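Local structure of H127A/Y244A mutant of alginate lyase AlyC3 in complex with dimannuronate (7C8F) at residues B[20-26]-B[255-260]; B[94-98]-B[237-241]; B[201-205]-B[216-220]. The protein is an alginate lyase of family PL7 from an Arctic Psychromonas, which probably cleaves the uronic acid chain of alginate by beta-elimination and here, as a double mutant, binds dimannuronate. One frame throughout, in Å; residues are numbered along the deposited sequence.

Interaction 1. Residues B[20-26]-B[255-260]; sequences FQHVLTE and FNKLEY
Phe20 and Val23 of helix 18-25, with Glu26 just beyond its end, lean on Leu258 and Tyr260 of strand 250-264 in a helix-on-strand contact that lays an N-terminal helix against a C-terminal strand of the jelly roll. The short axes approach to 6.9 Å and run at 48° to each other. The Phe20 ring reaches along the strand: its CZ lies 3.4 Å from Phe255 O, while Leu258 N comes to the ring's edge. Val23 lies at the middle of the contact. Its CG1 sits 3.4 Å from Leu258 O and also meets Leu258 CG, the two side chains crossing at about a right angle, whereas CG2, anti to the backbone N, touches Tyr260 CB. Just past the helix, Glu26 OE1 approaches the edge of the Tyr260 ring, 3.6 Å from CE2. Polar groups are joined through water. One molecule accepts from Val23 N and donates to Leu258 O (2.9 Å); a second accepts from Tyr260 N and is hydrogen-bonded to His22 ND1 (2.8 Å), in the plane of an imidazole that carries Glu26 CG over one face. Leu67 of strand 67-72 touches Phe20 and Leu258, and strand 235-240 receives Leu258 on Ala240 and Tyr260 on Phe238.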
# COMPACT_ATOMS: atom_id res chain seq x y z
N PHE B 20 -20.73 13.47 -25.46
CA PHE B 20 -20.55 12.40 -24.48
C PHE B 20 -19.93 11.13 -25.06
O PHE B 20 -19.57 10.23 -24.30
CB PHE B 20 -21.89 12.04 -23.82
CG PHE B 20 -22.61 13.23 -23.25
CD1 PHE B 20 -22.04 13.99 -22.24
CD2 PHE B 20 -23.87 13.60 -23.73
CE1 PHE B 20 -22.69 15.10 -21.72
CE2 PHE B 20 -24.52 14.71 -23.21
CZ PHE B 20 -23.94 15.45 -22.20
N GLN B 21 -19.77 11.04 -26.38
CA GLN B 21 -19.38 9.77 -26.97
C GLN B 21 -18.04 9.29 -26.44
O GLN B 21 -17.88 8.10 -26.15
CB GLN B 21 -19.39 9.87 -28.49
CG GLN B 21 -20.82 9.74 -29.02
CD GLN B 21 -20.98 10.19 -30.45
OE1 GLN B 21 -20.02 10.58 -31.11
NE2 GLN B 21 -22.21 10.13 -30.93
N HIS B 22 -17.05 10.18 -26.31
CA HIS B 22 -15.73 9.70 -25.93
C HIS B 22 -15.72 9.13 -24.51
O HIS B 22 -15.20 8.04 -24.28
CB HIS B 22 -14.66 10.78 -26.10
CG HIS B 22 -13.31 10.33 -25.65
ND1 HIS B 22 -12.76 10.72 -24.45
CD2 HIS B 22 -12.40 9.51 -26.23
CE1 HIS B 22 -11.57 10.17 -24.31
NE2 HIS B 22 -11.32 9.44 -25.38
N VAL B 23 -16.27 9.87 -23.54
CA VAL B 23 -16.25 9.33 -22.18
C VAL B 23 -17.00 8.01 -22.12
O VAL B 23 -16.61 7.09 -21.40
CB VAL B 23 -16.75 10.35 -21.13
CG1 VAL B 23 -18.24 10.62 -21.29
CG2 VAL B 23 -16.42 9.85 -19.72
N LEU B 24 -18.09 7.88 -22.87
CA LEU B 24 -18.83 6.62 -22.85
C LEU B 24 -17.98 5.47 -23.39
O LEU B 24 -17.98 4.38 -22.80
CB LEU B 24 -20.14 6.76 -23.62
CG LEU B 24 -21.10 7.79 -23.00
CD1 LEU B 24 -22.36 7.87 -23.87
CD2 LEU B 24 -21.45 7.42 -21.58
N THR B 25 -17.22 5.67 -24.44
CA THR B 25 -16.40 4.57 -24.97
C THR B 25 -15.30 4.14 -24.02
O THR B 25 -14.80 3.09 -24.11
CB THR B 25 -15.73 4.91 -26.32
OG1 THR B 25 -14.88 6.03 -26.21
CG2 THR B 25 -16.77 5.15 -27.37
N GLU B 26 -14.98 5.02 -23.10
CA GLU B 26 -13.95 4.77 -22.11
C GLU B 26 -14.47 4.21 -20.80
O GLU B 26 -13.74 4.01 -19.89
CB GLU B 26 -13.23 6.08 -21.82
CG GLU B 26 -12.36 6.64 -22.95
CD GLU B 26 -11.10 5.85 -23.15
OE1 GLU B 26 -10.42 5.61 -22.17
OE2 GLU B 26 -10.79 5.46 -24.26
N PHE B 255 -25.87 16.62 -16.40
CA PHE B 255 -24.50 16.92 -16.83
C PHE B 255 -24.56 17.56 -18.22
O PHE B 255 -24.81 16.87 -19.21
CB PHE B 255 -23.67 15.64 -16.91
CG PHE B 255 -23.20 15.10 -15.58
CD1 PHE B 255 -24.09 14.51 -14.69
CD2 PHE B 255 -21.86 15.13 -15.25
CE1 PHE B 255 -23.65 13.99 -13.46
CE2 PHE B 255 -21.40 14.59 -14.02
CZ PHE B 255 -22.30 14.04 -13.14
N ASN B 256 -24.31 18.87 -18.29
CA ASN B 256 -24.17 19.51 -19.59
C ASN B 256 -22.88 19.10 -20.28
O ASN B 256 -22.77 19.18 -21.51
CB ASN B 256 -24.24 21.03 -19.40
CG ASN B 256 -24.08 21.80 -20.70
OD1 ASN B 256 -24.94 21.75 -21.58
ND2 ASN B 256 -22.99 22.55 -20.81
N LYS B 257 -21.90 18.63 -19.51
CA LYS B 257 -20.59 18.26 -20.04
C LYS B 257 -20.07 17.11 -19.19
O LYS B 257 -20.22 17.12 -17.97
CB LYS B 257 -19.62 19.44 -19.96
CG LYS B 257 -18.16 19.09 -20.24
CD LYS B 257 -17.30 20.36 -20.29
CE LYS B 257 -15.84 20.03 -20.53
NZ LYS B 257 -15.01 21.27 -20.64
N LEU B 258 -19.48 16.13 -19.86
CA LEU B 258 -18.77 15.06 -19.15
C LEU B 258 -17.68 14.56 -20.08
O LEU B 258 -17.97 14.01 -21.15
CB LEU B 258 -19.71 13.93 -18.74
CG LEU B 258 -19.04 12.81 -17.93
CD1 LEU B 258 -18.42 13.33 -16.61
CD2 LEU B 258 -20.04 11.72 -17.64
N GLU B 259 -16.43 14.75 -19.66
CA GLU B 259 -15.27 14.42 -20.46
C GLU B 259 -14.22 13.75 -19.59
O GLU B 259 -14.11 14.02 -18.39
CB GLU B 259 -14.65 15.66 -21.08
CG GLU B 259 -15.59 16.36 -22.07
CD GLU B 259 -15.04 17.68 -22.57
OE1 GLU B 259 -13.91 18.05 -22.19
OE2 GLU B 259 -15.75 18.36 -23.34
N TYR B 260 -13.42 12.91 -20.24
CA TYR B 260 -12.27 12.22 -19.65
C TYR B 260 -11.08 12.33 -20.58
O TYR B 260 -11.20 12.13 -21.73
CB TYR B 260 -12.54 10.73 -19.39
CG TYR B 260 -11.31 9.90 -19.10
CD1 TYR B 260 -10.62 10.03 -17.93
CD2 TYR B 260 -10.87 8.95 -19.99
CE1 TYR B 260 -9.51 9.28 -17.68
CE2 TYR B 260 -9.76 8.21 -19.74
CZ TYR B 260 -9.10 8.37 -18.57
OH TYR B 260 -8.02 7.63 -18.33
O HOH W 1 -14.19 12.79 -23.13
O HOH W 2 -16.95 12.81 -23.60

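Interaction 2. Residues B[94-98]-B[237-241]; sequences LYTLS and YFKAG
Leu97 packs over one face of the Phe238 ring across the interior of the beta-jelly roll, the sandwich of two antiparallel sheets found in PL7 lyases. The strands belong to different sheets: 94-98 lies in the seven-stranded one and 237-240 in the nine-stranded one. Their short axes are almost parallel (2°); at 8.7 Å the backbones are too far apart to pair, and side chains bridge the gap.

Along 94-98, Tyr95 comes first. Its CB rests 4.0 Å from Phe238 CE2, and its carbonyl O lies at the edge of that ring, 3.5 Å from CZ. The phenol then leads away to stack on Phe86 and hydrogen-bond Glu264 through OH. Thr96 turns its side chain to the other side of the strand, where OG1 bonds Thr208, but its carbonyl carbon still lies 3.9 Å from Phe238 CE2. Leu97 carries most of the remaining contact: CB lies over the aromatic ring, and CG, anti to the backbone N (chi1 -172°), carries the branch on toward Ala240. Its CD2 reaches Lys239 O at 4.1 Å and approaches Ala240 CB. Replacing Phe238 by an alanine is likely to open a gap under Leu97 and Tyr95 and leave the Leu97 branch freer to turn.

On the far side of strand 237-240, Lys239 points away from this core and forms a salt bridge with Glu79; its side chain comes to about 5 Å from the bound mannuronate. The same strand thus packs the interior with Phe238 and Ala240 and sends Lys239 to the side where the sugar is bound. At the centre of the contact is a CH-pi interaction: Leu97 CB stands 3.6 Å from the Phe238 ring centroid, only 6° off the ring normal.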
# COMPACT_ATOMS: atom_id res chain seq x y z
N LEU B 94 -1.14 12.17 -16.17
CA LEU B 94 -2.15 13.01 -15.54
C LEU B 94 -3.50 12.64 -16.14
O LEU B 94 -3.62 12.50 -17.36
CB LEU B 94 -1.87 14.49 -15.78
CG LEU B 94 -0.49 15.02 -15.38
CD1 LEU B 94 -0.37 16.50 -15.70
CD2 LEU B 94 -0.25 14.77 -13.91
N TYR B 95 -4.51 12.48 -15.28
CA TYR B 95 -5.82 12.00 -15.68
C TYR B 95 -6.87 13.01 -15.24
O TYR B 95 -6.88 13.40 -14.07
CB TYR B 95 -6.09 10.62 -15.06
CG TYR B 95 -5.02 9.65 -15.49
CD1 TYR B 95 -3.86 9.50 -14.76
CD2 TYR B 95 -5.14 8.94 -16.68
CE1 TYR B 95 -2.85 8.65 -15.17
CE2 TYR B 95 -4.14 8.08 -17.10
CZ TYR B 95 -2.99 7.95 -16.34
OH TYR B 95 -1.98 7.09 -16.73
N THR B 96 -7.71 13.46 -16.17
CA THR B 96 -8.63 14.56 -15.91
C THR B 96 -10.06 14.17 -16.22
O THR B 96 -10.36 13.63 -17.29
CB THR B 96 -8.25 15.82 -16.70
OG1 THR B 96 -6.93 16.24 -16.34
CG2 THR B 96 -9.23 16.95 -16.38
N LEU B 97 -10.95 14.45 -15.28
CA LEU B 97 -12.39 14.31 -15.46
C LEU B 97 -12.96 15.72 -15.40
O LEU B 97 -12.73 16.44 -14.42
CB LEU B 97 -12.98 13.44 -14.36
CG LEU B 97 -14.45 13.06 -14.55
CD1 LEU B 97 -14.55 11.99 -15.66
CD2 LEU B 97 -15.05 12.57 -13.22
N SER B 98 -13.67 16.09 -16.43
CA SER B 98 -14.28 17.40 -16.52
C SER B 98 -15.77 17.29 -16.66
O SER B 98 -16.24 16.61 -17.50
CB SER B 98 -13.74 18.16 -17.72
OG SER B 98 -12.37 18.27 -17.69
N TYR B 237 -9.57 5.32 -10.11
CA TYR B 237 -10.43 5.46 -11.27
C TYR B 237 -11.53 6.47 -10.99
O TYR B 237 -11.87 6.76 -9.83
CB TYR B 237 -11.04 4.13 -11.73
CG TYR B 237 -11.91 3.40 -10.71
CD1 TYR B 237 -11.36 2.50 -9.81
CD2 TYR B 237 -13.29 3.58 -10.70
CE1 TYR B 237 -12.16 1.80 -8.92
CE2 TYR B 237 -14.10 2.89 -9.83
CZ TYR B 237 -13.53 2.00 -8.93
OH TYR B 237 -14.32 1.30 -8.03
N PHE B 238 -12.10 7.01 -12.07
CA PHE B 238 -13.15 8.01 -12.01
C PHE B 238 -14.54 7.39 -12.12
O PHE B 238 -14.76 6.43 -12.87
CB PHE B 238 -13.04 8.99 -13.18
CG PHE B 238 -11.88 9.94 -13.09
CD1 PHE B 238 -11.73 10.81 -12.01
CD2 PHE B 238 -10.97 10.03 -14.14
CE1 PHE B 238 -10.68 11.70 -11.97
CE2 PHE B 238 -9.93 10.93 -14.11
CZ PHE B 238 -9.78 11.77 -13.02
N LYS B 239 -15.50 7.99 -11.41
CA LYS B 239 -16.92 7.74 -11.62
C LYS B 239 -17.66 9.06 -11.62
O LYS B 239 -17.26 10.02 -10.96
CB LYS B 239 -17.53 6.85 -10.54
CG LYS B 239 -16.93 5.45 -10.52
CD LYS B 239 -17.75 4.45 -9.73
CE LYS B 239 -17.59 4.67 -8.23
NZ LYS B 239 -18.42 3.66 -7.50
N ALA B 240 -18.78 9.08 -12.33
CA ALA B 240 -19.64 10.25 -12.40
C ALA B 240 -21.08 9.79 -12.55
O ALA B 240 -21.36 8.84 -13.29
CB ALA B 240 -19.27 11.16 -13.58
N GLY B 241 -21.99 10.46 -11.85
CA GLY B 241 -23.41 10.16 -11.95
C GLY B 241 -24.10 10.58 -10.67
O GLY B 241 -23.90 11.72 -10.22

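Interaction 3. Residues B[201-205]-B[216-220]; sequences KATAF and IDVDG
Two hydrogen bonds between Ala204 and Asp219 close the open end of the hairpin formed by strands 203-210 and 213-218. Asp219 N donates to Ala204 O (2.8 Å), and in return Ala204 N gives an almost straight bond, 175° at the hydrogen, to Asp219 OD1 at 2.9 Å. The carboxylate here takes the place of a backbone carbonyl, and the donor reaches OD1 from above the carboxylate plane, 36° out of it. The aspartate can do this because CG stands beside its own backbone N (chi1 -68°), which folds the acid back toward the neighbouring strand. Its other oxygen, OD2, accepts from a water (2.6 Å) that also donates to Thr203 OG1, so both carboxylate oxygens are engaged.

Weaker CA-H...O contacts run beside these bonds: Val218 CA lies 3.2 Å from Ala204 O, and Phe205 CA lies near Asp217 O. They flank the pairing of Phe205 with Val218, an antiparallel non-hydrogen-bonded pair.

Apolar contacts lie on the face bearing Phe205 and Val218, whose side chains run side by side in the same direction. Phe205 CD2 meets Val218 CG2 at 4.1 Å, and Val218 CG1 touches Thr203 CG2 at 3.7 Å. The Phe205 ring continues into the interior, where it meets Phe158 and Phe122 edge-to-face, while Leu194 touches both Phe205 and Val218.

Asp219 has left the strand, with positive phi, and leads through Gly220 into strand 221-227. The arrangement is that of an antiparallel beta hairpin within a meander of the jelly-roll sheet, its last rung completed by an aspartate side chain.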
# COMPACT_ATOMS: atom_id res chain seq x y z
N LYS B 201 -28.61 26.47 -12.46
CA LYS B 201 -27.36 26.79 -13.13
C LYS B 201 -26.40 25.62 -12.96
O LYS B 201 -26.38 25.00 -11.89
CB LYS B 201 -26.74 28.04 -12.50
CG LYS B 201 -25.47 28.53 -13.15
CD LYS B 201 -24.78 29.55 -12.26
CE LYS B 201 -23.49 30.05 -12.89
NZ LYS B 201 -22.77 30.99 -12.00
N ALA B 202 -25.65 25.32 -14.01
CA ALA B 202 -24.61 24.30 -13.95
C ALA B 202 -23.35 24.87 -13.33
O ALA B 202 -23.07 26.07 -13.40
CB ALA B 202 -24.29 23.79 -15.36
N THR B 203 -22.58 23.99 -12.69
CA THR B 203 -21.29 24.33 -12.10
C THR B 203 -20.24 23.43 -12.74
O THR B 203 -20.46 22.22 -12.87
CB THR B 203 -21.33 24.12 -10.59
OG1 THR B 203 -22.31 24.99 -10.01
CG2 THR B 203 -19.98 24.41 -9.96
N ALA B 204 -19.12 24.02 -13.12
CA ALA B 204 -18.04 23.27 -13.76
C ALA B 204 -17.09 22.71 -12.72
O ALA B 204 -16.65 23.43 -11.81
CB ALA B 204 -17.26 24.18 -14.72
N PHE B 205 -16.74 21.44 -12.87
CA PHE B 205 -15.73 20.79 -12.03
C PHE B 205 -14.68 20.15 -12.92
O PHE B 205 -15.03 19.41 -13.85
CB PHE B 205 -16.37 19.70 -11.16
CG PHE B 205 -17.41 20.20 -10.22
CD1 PHE B 205 -18.73 20.30 -10.63
CD2 PHE B 205 -17.09 20.57 -8.92
CE1 PHE B 205 -19.72 20.76 -9.79
CE2 PHE B 205 -18.07 21.05 -8.06
CZ PHE B 205 -19.39 21.14 -8.50
N ILE B 216 -8.59 20.15 -7.94
CA ILE B 216 -9.99 20.41 -8.28
C ILE B 216 -10.15 21.89 -8.61
O ILE B 216 -9.83 22.75 -7.77
CB ILE B 216 -10.97 20.00 -7.17
CG1 ILE B 216 -10.72 18.55 -6.76
CG2 ILE B 216 -12.42 20.19 -7.63
CD1 ILE B 216 -11.61 18.07 -5.65
N ASP B 217 -10.65 22.18 -9.80
CA ASP B 217 -11.08 23.52 -10.19
C ASP B 217 -12.60 23.56 -10.24
O ASP B 217 -13.24 22.62 -10.72
CB ASP B 217 -10.56 23.89 -11.59
CG ASP B 217 -9.05 23.81 -11.70
OD1 ASP B 217 -8.35 24.12 -10.72
OD2 ASP B 217 -8.56 23.43 -12.79
N VAL B 218 -13.17 24.67 -9.77
CA VAL B 218 -14.61 24.87 -9.76
C VAL B 218 -14.89 26.17 -10.49
O VAL B 218 -14.34 27.22 -10.12
CB VAL B 218 -15.17 24.90 -8.32
CG1 VAL B 218 -16.68 25.09 -8.32
CG2 VAL B 218 -14.76 23.61 -7.58
N ASP B 219 -15.70 26.10 -11.54
CA ASP B 219 -15.96 27.25 -12.40
C ASP B 219 -14.66 27.94 -12.82
O ASP B 219 -14.57 29.17 -12.84
CB ASP B 219 -16.94 28.22 -11.76
CG ASP B 219 -18.34 27.64 -11.64
OD1 ASP B 219 -18.74 26.84 -12.51
OD2 ASP B 219 -19.04 28.01 -10.67
N GLY B 220 -13.65 27.13 -13.13
CA GLY B 220 -12.39 27.63 -13.63
C GLY B 220 -11.39 28.07 -12.57
O GLY B 220 -10.26 28.43 -12.92
O HOH W 3 -21.62 27.64 -10.51

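Overall arrangement
All three contacts reach the seven-stranded sheet of the jelly roll, but in different ways. Interaction 2 is the buried one, joining that sheet to its nine-stranded partner by apolar and aromatic packing. Interaction 1 is partly buried, with a helix laid against strand 250-264 and waters bridging its backbone polar groups and His22. Interaction 3, also partly buried, lies within the sheet and combines direct hydrogen bonds with an apolar inner face. Strand 93-103 links them, lying between 250-264 and 203-210. Interactions 1 and 2 touch, with Glu259 N probably bonded to Ser98 O, whereas interactions 1 and 3 do not meet. Along the chain, interaction 3 is nested inside interaction 2, and both inside interaction 1.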